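Local coordinates for phosphoribosylaminoimidazole carboxylase, ATPase subunit (Thermus thermophilus, PDB 3AW8), which probably catalyses the ATP-dependent carboxylation of 5-aminoimidazole ribonucleotide with bicarbonate to N5-carboxyaminoimidazole ribonucleotide in purine biosynthesis, at residues L184-R187 and V193-Y196; P261-S266 and T276-N281; R99-F104 and P112-V117. All blocks are in the same frame, centred on the assembly; numbering follows the deposited sequence.

Interaction 1 (L184-R187 and V193-Y196); sequences LAVR and VAFY
The Y196 ring meets the neighbouring strand at its edge, where the carbonyl oxygen of L184 lies in the ring plane, 3.4 Å from Y196 CD2. The same ring carbon also rests on the aliphatic side of L184, with CB of L184 3.8 Å away, while CG1 of V186 makes a looser, oblique contact with CE2. F195, the other flat group, sits across from A185, whose CB approaches F195 CD1 obliquely at 3.7 Å. With CG anti to its carbonyl carbon (chi1 -53°), F195 swings its ring back along the strand on the side shared with A185, R187 and V193, the side covered by helix 220-237 through M234.

The backbones carrying these side chains run antiparallel, in register from L184 opposite Y196 to R187 opposite V193. V186 and A194 form the hydrogen-bonded pair: V186 N donates to A194 O (3.0 Å), and A194 N returns a more bent bond to V186 O (2.9 Å, 134° at the hydrogen). V186 O also receives a CA-H contact from V193. A straighter bond runs from Y196 N to L184 O. On the opposite face CG1 of V186 packs on A194 CB at 3.6 Å, and helix 278-287 adds A285 to V186. At the turn end of the hairpin, CG of R187 lies against V193 CG1; NH2 of the guanidinium bonds to the carbonyl of Y239. Together these pairs build the beta hairpin of strands 179-187 and 193-204, adjacent interior strands of the large antiparallel sheet that the ATP-grasp fold shares with C-terminal strands.

Interaction 2 (P261-S266 and T276-N281); sequences PRVHNS and TSQFEN
V263, Q278 and F279 carry this buried contact, in which the loop following strand 253-260 of the ATP-grasp fold is fastened to the first turn of helix 278-287. Q278 uses both ends of its carboxamide on the backbone of one residue. Its OE1 accepts from H264 N (3.0 Å), and its NE2 donates to H264 O (2.8 Å), the acceptor lying almost in the amide plane. The two bonds use the amide differently: NE2 points nearly straight at its acceptor, with 168° at the hydrogen, whereas H264 N approaches OE1 from above the carbonyl plane. Gripped at both ends, the carboxamide is fixed in rotation, and two main-chain polar groups of the loop find partners. CG of Q278 lies between its own backbone N and carbonyl carbon (chi1 69°), and from there the extended chain carries the amide across to the loop.

V263 fills the space beside this bridge. Its CB packs on OE1 and CD of Q278, while CG1 and CG2 approach CD1 and CE1 of F279 obliquely from the ring side that carries Q278 CG; CG2 comes within 3.6 Å of F279 CE1. One face of that ring is covered by CG of Q278, 3.9 Å above its centre, so the aliphatic part of Q278 packs on F279 while its amide holds H264. L10 of helix 9-18 also packs on V263, and M13 and A17 of that helix on F279, joining the contact to the N-terminal domain.

S277 caps the helix as its N-cap residue: its OG accepts from E280 N at 2.9 Å.

Interaction 3 (R99-F104 and P112-V117); sequences REKTFF and PPFHPV
Helix 97-107 lies beside strand 114-117, and the two backbones stay well apart, K101 and F114 being the nearest pair with CA atoms 7.8 Å from each other. Strand 114-117 is an outermost strand of the four-stranded antiparallel sheet in the ATP-grasp fold, hydrogen-bonded through H115 and V117 to strand 169-173, and the gap to the helix is bridged by side chains.

F114 and K101 carry most of the packing. CG of F114 lies between the backbone N and the carbonyl carbon (chi1 70°), which turns the ring towards the helix and offers one face to K101. CB of K101 sits almost exactly over the ring centre, 3.7 Å from the centroid and 6° off the normal, a CH-pi contact. The next methylene follows over the same face, CG of K101 being 3.8 Å from F114 CD1, as the two side chains slide past each other in opposite directions. T102 reaches the far end of the ring, its methyl CG2 4.0 Å from F114 CE2. At the ring's edge, in its plane, lies the carbonyl oxygen of P112. Replacing F114 with an alanine is likely to open a gap beneath K101 CB and CG and leave the lysine chain freer to turn.

Beyond the ring the K101 chain bends at chi2 and again at chi4, placing its ammonium group beside the nucleotide pocket, where it makes a long, weak ion pair with the AMP-binding E172 and a weak hydrogen bond to F256 O. The same NZ of K101 lies beside the ring of P112, 3.3 Å from P112 CD.

Overall arrangement
All three contacts lie in the ATP-grasp region, but they stand at different distances from the bound AMP. Interactions 1 and 2 are neighbours, with centres 9 Å apart, and meet directly: Y196 OH of the hairpin probably hydrogen-bonds to T276 O, 2.8 Å away, just ahead of helix 278-287. Interaction 3 stands apart, its centre about 24 Å from that of interaction 1 and about 26 Å from that of interaction 2, touching neither. The nucleotide lies nearest to it: the side chain of P112 is about 5 Å from AMP, compared with about 8 Å for H264 in interaction 2 and about 14 Å for L184 in interaction 1.

Interaction 1 (L184-R187 and V193-Y196)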
loop_
_atom_site.group_PDB
_atom_site.type_symbol
_atom_site.label_atom_id
_atom_site.label_comp_id
_atom_site.label_asym_id
_atom_site.label_seq_id
_atom_site.Cartn_x
_atom_site.Cartn_y
_atom_site.Cartn_z
ATOM N N LEU A 184 2.025 -19.090 -5.947
ATOM C CA LEU A 184 0.768 -18.380 -5.798
ATOM C C LEU A 184 0.226 -18.190 -7.209
ATOM O O LEU A 184 0.923 -17.690 -8.087
ATOM C CB LEU A 184 0.975 -17.016 -5.123
ATOM C CG LEU A 184 1.436 -16.977 -3.662
ATOM C CD1 LEU A 184 0.639 -17.981 -2.865
ATOM C CD2 LEU A 184 2.918 -17.295 -3.553
ATOM N N ALA A 185 -1.009 -18.613 -7.433
ATOM C CA ALA A 185 -1.626 -18.478 -8.746
ATOM C C ALA A 185 -2.960 -17.772 -8.596
ATOM O O ALA A 185 -3.555 -17.767 -7.518
ATOM C CB ALA A 185 -1.827 -19.855 -9.386
ATOM N N VAL A 186 -3.436 -17.179 -9.678
ATOM C CA VAL A 186 -4.702 -16.475 -9.623
ATOM C C VAL A 186 -5.508 -16.628 -10.906
ATOM O O VAL A 186 -4.963 -16.644 -12.009
ATOM C CB VAL A 186 -4.469 -14.977 -9.305
ATOM C CG1 VAL A 186 -3.249 -14.476 -10.045
ATOM C CG2 VAL A 186 -5.695 -14.160 -9.677
ATOM N N ARG A 187 -6.818 -16.753 -10.744
ATOM C CA ARG A 187 -7.715 -16.900 -11.872
ATOM C C ARG A 187 -8.905 -15.979 -11.671
ATOM O O ARG A 187 -9.639 -16.105 -10.689
ATOM C CB ARG A 187 -8.182 -18.356 -11.981
ATOM C CG ARG A 187 -9.115 -18.648 -13.152
ATOM C CD ARG A 187 -9.355 -20.151 -13.300
ATOM N NE ARG A 187 -10.311 -20.455 -14.364
ATOM C CZ ARG A 187 -11.632 -20.349 -14.245
ATOM N NH1 ARG A 187 -12.411 -20.640 -15.272
ATOM N NH2 ARG A 187 -12.175 -19.968 -13.098
ATOM N N VAL A 193 -5.907 -15.892 -16.218
ATOM C CA VAL A 193 -5.067 -16.427 -15.153
ATOM C C VAL A 193 -3.730 -15.701 -15.098
ATOM O O VAL A 193 -3.403 -14.915 -15.990
ATOM C CB VAL A 193 -4.803 -17.946 -15.334
ATOM C CG1 VAL A 193 -6.124 -18.704 -15.397
ATOM C CG2 VAL A 193 -3.972 -18.187 -16.580
ATOM N N ALA A 194 -2.967 -15.968 -14.041
ATOM C CA ALA A 194 -1.663 -15.344 -13.839
ATOM C C ALA A 194 -0.896 -16.151 -12.804
ATOM O O ALA A 194 -1.506 -16.821 -11.976
ATOM C CB ALA A 194 -1.845 -13.916 -13.360
ATOM N N PHE A 195 0.431 -16.084 -12.844
ATOM C CA PHE A 195 1.253 -16.846 -11.906
ATOM C C PHE A 195 2.419 -16.019 -11.379
ATOM O O PHE A 195 3.030 -15.247 -12.125
ATOM C CB PHE A 195 1.788 -18.106 -12.599
ATOM C CG PHE A 195 0.714 -18.937 -13.246
ATOM C CD1 PHE A 195 0.133 -20.003 -12.567
ATOM C CD2 PHE A 195 0.224 -18.601 -14.506
ATOM C CE1 PHE A 195 -0.924 -20.717 -13.134
ATOM C CE2 PHE A 195 -0.831 -19.308 -15.074
ATOM C CZ PHE A 195 -1.408 -20.367 -14.386
ATOM N N TYR A 196 2.722 -16.181 -10.093
ATOM C CA TYR A 196 3.825 -15.461 -9.458
ATOM C C TYR A 196 5.056 -16.335 -9.521
ATOM O O TYR A 196 4.957 -17.543 -9.698
ATOM C CB TYR A 196 3.518 -15.170 -7.976
ATOM C CG TYR A 196 2.552 -14.043 -7.749
ATOM C CD1 TYR A 196 2.995 -12.720 -7.662
ATOM C CD2 TYR A 196 1.177 -14.284 -7.692
ATOM C CE1 TYR A 196 2.084 -11.659 -7.531
ATOM C CE2 TYR A 196 0.264 -13.241 -7.566
ATOM C CZ TYR A 196 0.721 -11.934 -7.493
ATOM O OH TYR A 196 -0.192 -10.913 -7.454
#

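Interaction 2 (P261-S266 and T276-N281)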
loop_
_atom_site.group_PDB
_atom_site.type_symbol
_atom_site.label_atom_id
_atom_site.label_comp_id
_atom_site.label_asym_id
_atom_site.label_seq_id
_atom_site.Cartn_x
_atom_site.Cartn_y
_atom_site.Cartn_z
ATOM N N PRO A 261 -7.053 -22.134 -0.293
ATOM C CA PRO A 261 -7.914 -21.357 -1.189
ATOM C C PRO A 261 -7.941 -19.883 -0.810
ATOM O O PRO A 261 -9.006 -19.345 -0.495
ATOM C CB PRO A 261 -9.269 -22.027 -1.010
ATOM C CG PRO A 261 -9.260 -22.358 0.449
ATOM C CD PRO A 261 -7.860 -22.900 0.677
ATOM N N ARG A 262 -6.781 -19.226 -0.870
ATOM C CA ARG A 262 -6.703 -17.828 -0.478
ATOM C C ARG A 262 -5.290 -17.258 -0.566
ATOM O O ARG A 262 -4.318 -17.975 -0.838
ATOM C CB ARG A 262 -7.148 -17.701 0.971
ATOM C CG ARG A 262 -6.347 -18.635 1.885
ATOM C CD ARG A 262 -6.615 -18.381 3.350
ATOM N NE ARG A 262 -5.894 -19.321 4.209
ATOM C CZ ARG A 262 -4.568 -19.357 4.364
ATOM N NH1 ARG A 262 -3.775 -18.507 3.718
ATOM N NH2 ARG A 262 -4.031 -20.242 5.189
ATOM N N VAL A 263 -5.188 -15.956 -0.322
ATOM C CA VAL A 263 -3.904 -15.304 -0.306
ATOM C C VAL A 263 -3.151 -16.082 0.757
ATOM O O VAL A 263 -3.752 -16.598 1.703
ATOM C CB VAL A 263 -4.029 -13.837 0.081
ATOM C CG1 VAL A 263 -4.563 -13.052 -1.107
ATOM C CG2 VAL A 263 -4.946 -13.690 1.304
ATOM N N HIS A 264 -1.837 -16.167 0.600
ATOM C CA HIS A 264 -1.024 -16.966 1.501
ATOM C C HIS A 264 0.149 -16.195 2.085
ATOM O O HIS A 264 0.630 -15.236 1.485
ATOM C CB HIS A 264 -0.532 -18.188 0.720
ATOM C CG HIS A 264 0.010 -19.285 1.572
ATOM N ND1 HIS A 264 1.359 -19.477 1.769
ATOM C CD2 HIS A 264 -0.617 -20.267 2.265
ATOM C CE1 HIS A 264 1.542 -20.531 2.544
ATOM N NE2 HIS A 264 0.360 -21.028 2.858
ATOM N N ASN A 265 0.588 -16.638 3.261
ATOM C CA ASN A 265 1.694 -16.041 3.996
ATOM C C ASN A 265 2.973 -15.988 3.164
ATOM O O ASN A 265 3.735 -15.020 3.237
ATOM C CB ASN A 265 1.936 -16.848 5.269
ATOM C CG ASN A 265 2.803 -16.118 6.286
ATOM O OD1 ASN A 265 2.890 -16.546 7.438
ATOM N ND2 ASN A 265 3.445 -15.020 5.872
ATOM N N SER A 266 3.204 -17.025 2.369
ATOM C CA SER A 266 4.396 -17.087 1.534
ATOM C C SER A 266 4.339 -16.083 0.385
ATOM O O SER A 266 5.196 -16.097 -0.489
ATOM C CB SER A 266 4.563 -18.494 0.962
ATOM O OG SER A 266 3.600 -18.737 -0.046
ATOM N N THR A 276 2.140 -6.350 -8.716
ATOM C CA THR A 276 0.782 -6.371 -8.190
ATOM C C THR A 276 0.783 -7.334 -7.026
ATOM O O THR A 276 1.241 -8.472 -7.157
ATOM C CB THR A 276 -0.241 -6.885 -9.232
ATOM O OG1 THR A 276 -0.064 -6.194 -10.473
ATOM C CG2 THR A 276 -1.661 -6.644 -8.738
ATOM N N SER A 277 0.266 -6.890 -5.885
ATOM C CA SER A 277 0.238 -7.747 -4.713
ATOM C C SER A 277 -0.792 -8.850 -4.896
ATOM O O SER A 277 -1.738 -8.740 -5.696
ATOM C CB SER A 277 -0.088 -6.939 -3.452
ATOM O OG SER A 277 -1.485 -6.756 -3.303
ATOM N N GLN A 278 -0.592 -9.929 -4.157
ATOM C CA GLN A 278 -1.505 -11.035 -4.217
ATOM C C GLN A 278 -2.872 -10.527 -3.717
ATOM O O GLN A 278 -3.920 -10.951 -4.205
ATOM C CB GLN A 278 -0.986 -12.171 -3.338
ATOM C CG GLN A 278 -1.024 -11.879 -1.848
ATOM C CD GLN A 278 -0.645 -13.091 -1.027
ATOM O OE1 GLN A 278 -0.886 -14.228 -1.446
ATOM N NE2 GLN A 278 -0.068 -12.867 0.147
ATOM N N PHE A 279 -2.859 -9.607 -2.757
ATOM C CA PHE A 279 -4.111 -9.082 -2.225
ATOM C C PHE A 279 -4.871 -8.297 -3.285
ATOM O O PHE A 279 -6.075 -8.465 -3.436
ATOM C CB PHE A 279 -3.849 -8.206 -0.987
ATOM C CG PHE A 279 -3.116 -8.923 0.102
ATOM C CD1 PHE A 279 -3.718 -9.959 0.792
ATOM C CD2 PHE A 279 -1.793 -8.604 0.396
ATOM C CE1 PHE A 279 -3.015 -10.675 1.759
ATOM C CE2 PHE A 279 -1.077 -9.316 1.360
ATOM C CZ PHE A 279 -1.687 -10.350 2.039
ATOM N N GLU A 280 -4.183 -7.431 -4.020
ATOM C CA GLU A 280 -4.877 -6.681 -5.047
ATOM C C GLU A 280 -5.386 -7.627 -6.143
ATOM O O GLU A 280 -6.515 -7.491 -6.617
ATOM C CB GLU A 280 -3.974 -5.609 -5.664
ATOM C CG GLU A 280 -4.701 -4.825 -6.762
ATOM C CD GLU A 280 -3.872 -3.730 -7.410
ATOM O OE1 GLU A 280 -4.218 -3.344 -8.547
ATOM O OE2 GLU A 280 -2.896 -3.245 -6.795
ATOM N N ASN A 281 -4.561 -8.593 -6.537
ATOM C CA ASN A 281 -4.963 -9.535 -7.576
ATOM C C ASN A 281 -6.156 -10.393 -7.174
ATOM O O ASN A 281 -7.033 -10.676 -8.001
ATOM C CB ASN A 281 -3.784 -10.426 -7.975
ATOM C CG ASN A 281 -3.243 -10.085 -9.353
ATOM O OD1 ASN A 281 -2.127 -10.463 -9.707
ATOM N ND2 ASN A 281 -4.041 -9.373 -10.140
#

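Interaction 3 (R99-F104 and P112-V117)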
loop_
_atom_site.group_PDB
_atom_site.type_symbol
_atom_site.label_atom_id
_atom_site.label_comp_id
_atom_site.label_asym_id
_atom_site.label_seq_id
_atom_site.Cartn_x
_atom_site.Cartn_y
_atom_site.Cartn_z
ATOM N N ARG A 99 -8.663 -35.805 1.039
ATOM C CA ARG A 99 -9.423 -35.239 -0.068
ATOM C C ARG A 99 -8.510 -34.342 -0.896
ATOM O O ARG A 99 -8.686 -34.202 -2.105
ATOM C CB ARG A 99 -10.617 -34.444 0.484
ATOM C CG ARG A 99 -11.449 -33.683 -0.544
ATOM C CD ARG A 99 -12.230 -34.600 -1.453
ATOM N NE ARG A 99 -13.142 -33.845 -2.312
ATOM C CZ ARG A 99 -14.208 -33.176 -1.874
ATOM N NH1 ARG A 99 -14.505 -33.166 -0.577
ATOM N NH2 ARG A 99 -14.975 -32.511 -2.730
ATOM N N GLU A 100 -7.517 -33.752 -0.235
ATOM C CA GLU A 100 -6.567 -32.855 -0.890
ATOM C C GLU A 100 -5.617 -33.634 -1.802
ATOM O O GLU A 100 -5.483 -33.330 -2.994
ATOM C CB GLU A 100 -5.765 -32.102 0.173
ATOM C CG GLU A 100 -5.255 -30.742 -0.251
ATOM C CD GLU A 100 -4.521 -30.030 0.872
ATOM O OE1 GLU A 100 -4.279 -28.808 0.761
ATOM O OE2 GLU A 100 -4.179 -30.701 1.869
ATOM N N LYS A 101 -4.966 -34.641 -1.227
ATOM C CA LYS A 101 -4.028 -35.481 -1.961
ATOM C C LYS A 101 -4.680 -36.217 -3.136
ATOM O O LYS A 101 -4.138 -36.231 -4.244
ATOM C CB LYS A 101 -3.389 -36.501 -1.015
ATOM C CG LYS A 101 -1.956 -36.199 -0.596
ATOM C CD LYS A 101 -1.861 -34.995 0.315
ATOM C CE LYS A 101 -0.569 -35.020 1.131
ATOM N NZ LYS A 101 0.664 -35.071 0.290
ATOM N N THR A 102 -5.836 -36.832 -2.901
ATOM C CA THR A 102 -6.519 -37.566 -3.965
ATOM C C THR A 102 -6.856 -36.630 -5.110
ATOM O O THR A 102 -6.664 -36.975 -6.276
ATOM C CB THR A 102 -7.832 -38.224 -3.484
ATOM O OG1 THR A 102 -8.816 -37.214 -3.237
ATOM C CG2 THR A 102 -7.597 -39.025 -2.215
ATOM N N PHE A 103 -7.357 -35.443 -4.774
ATOM C CA PHE A 103 -7.721 -34.451 -5.783
ATOM C C PHE A 103 -6.551 -34.121 -6.716
ATOM O O PHE A 103 -6.688 -34.180 -7.941
ATOM C CB PHE A 103 -8.241 -33.180 -5.101
ATOM C CG PHE A 103 -8.434 -32.017 -6.038
ATOM C CD1 PHE A 103 -7.421 -31.077 -6.220
ATOM C CD2 PHE A 103 -9.624 -31.858 -6.738
ATOM C CE1 PHE A 103 -7.592 -29.993 -7.084
ATOM C CE2 PHE A 103 -9.803 -30.779 -7.603
ATOM C CZ PHE A 103 -8.785 -29.845 -7.776
ATOM N N PHE A 104 -5.403 -33.774 -6.141
ATOM C CA PHE A 104 -4.237 -33.452 -6.958
ATOM C C PHE A 104 -3.690 -34.711 -7.613
ATOM O O PHE A 104 -3.236 -34.679 -8.758
ATOM C CB PHE A 104 -3.147 -32.768 -6.117
ATOM C CG PHE A 104 -3.305 -31.278 -6.025
ATOM C CD1 PHE A 104 -4.306 -30.716 -5.242
ATOM C CD2 PHE A 104 -2.493 -30.436 -6.773
ATOM C CE1 PHE A 104 -4.500 -29.339 -5.209
ATOM C CE2 PHE A 104 -2.679 -29.056 -6.746
ATOM C CZ PHE A 104 -3.687 -28.506 -5.962
ATOM N N PRO A 112 3.453 -37.118 -2.297
ATOM C CA PRO A 112 4.174 -38.144 -1.541
ATOM C C PRO A 112 3.304 -39.391 -1.440
ATOM O O PRO A 112 2.083 -39.315 -1.582
ATOM C CB PRO A 112 4.371 -37.494 -0.172
ATOM C CG PRO A 112 4.390 -36.036 -0.483
ATOM C CD PRO A 112 3.284 -35.898 -1.494
ATOM N N PRO A 113 3.916 -40.563 -1.215
ATOM C CA PRO A 113 3.060 -41.743 -1.110
ATOM C C PRO A 113 2.181 -41.553 0.123
ATOM O O PRO A 113 2.686 -41.269 1.214
ATOM C CB PRO A 113 4.066 -42.879 -0.949
ATOM C CG PRO A 113 5.213 -42.213 -0.242
ATOM C CD PRO A 113 5.329 -40.915 -0.998
ATOM N N PHE A 114 0.871 -41.687 -0.058
ATOM C CA PHE A 114 -0.066 -41.514 1.044
ATOM C C PHE A 114 -1.112 -42.617 1.060
ATOM O O PHE A 114 -1.480 -43.165 0.014
ATOM C CB PHE A 114 -0.789 -40.176 0.923
ATOM C CG PHE A 114 -1.764 -40.120 -0.225
ATOM C CD1 PHE A 114 -1.330 -39.826 -1.513
ATOM C CD2 PHE A 114 -3.114 -40.383 -0.019
ATOM C CE1 PHE A 114 -2.223 -39.792 -2.577
ATOM C CE2 PHE A 114 -4.016 -40.353 -1.073
ATOM C CZ PHE A 114 -3.571 -40.058 -2.357
ATOM N N HIS A 115 -1.616 -42.923 2.250
ATOM C CA HIS A 115 -2.626 -43.955 2.380
ATOM C C HIS A 115 -3.568 -43.651 3.540
ATOM O O HIS A 115 -3.136 -43.223 4.613
ATOM C CB HIS A 115 -1.949 -45.321 2.569
ATOM C CG HIS A 115 -2.873 -46.490 2.399
ATOM N ND1 HIS A 115 -3.635 -46.997 3.430
ATOM C CD2 HIS A 115 -3.167 -47.239 1.310
ATOM C CE1 HIS A 115 -4.359 -48.008 2.984
ATOM N NE2 HIS A 115 -4.094 -48.176 1.700
ATOM N N PRO A 116 -4.880 -43.852 3.325
ATOM C CA PRO A 116 -5.913 -43.608 4.336
ATOM C C PRO A 116 -5.778 -44.569 5.517
ATOM O O PRO A 116 -5.584 -45.768 5.323
ATOM C CB PRO A 116 -7.212 -43.836 3.562
ATOM C CG PRO A 116 -6.837 -43.521 2.148
ATOM C CD PRO A 116 -5.497 -44.180 2.027
ATOM N N VAL A 117 -5.877 -44.046 6.735
ATOM C CA VAL A 117 -5.770 -44.897 7.913
ATOM C C VAL A 117 -6.866 -44.646 8.939
ATOM O O VAL A 117 -6.864 -43.641 9.653
ATOM C CB VAL A 117 -4.396 -44.753 8.602
ATOM C CG1 VAL A 117 -3.299 -45.179 7.646
ATOM C CG2 VAL A 117 -4.178 -43.325 9.055
#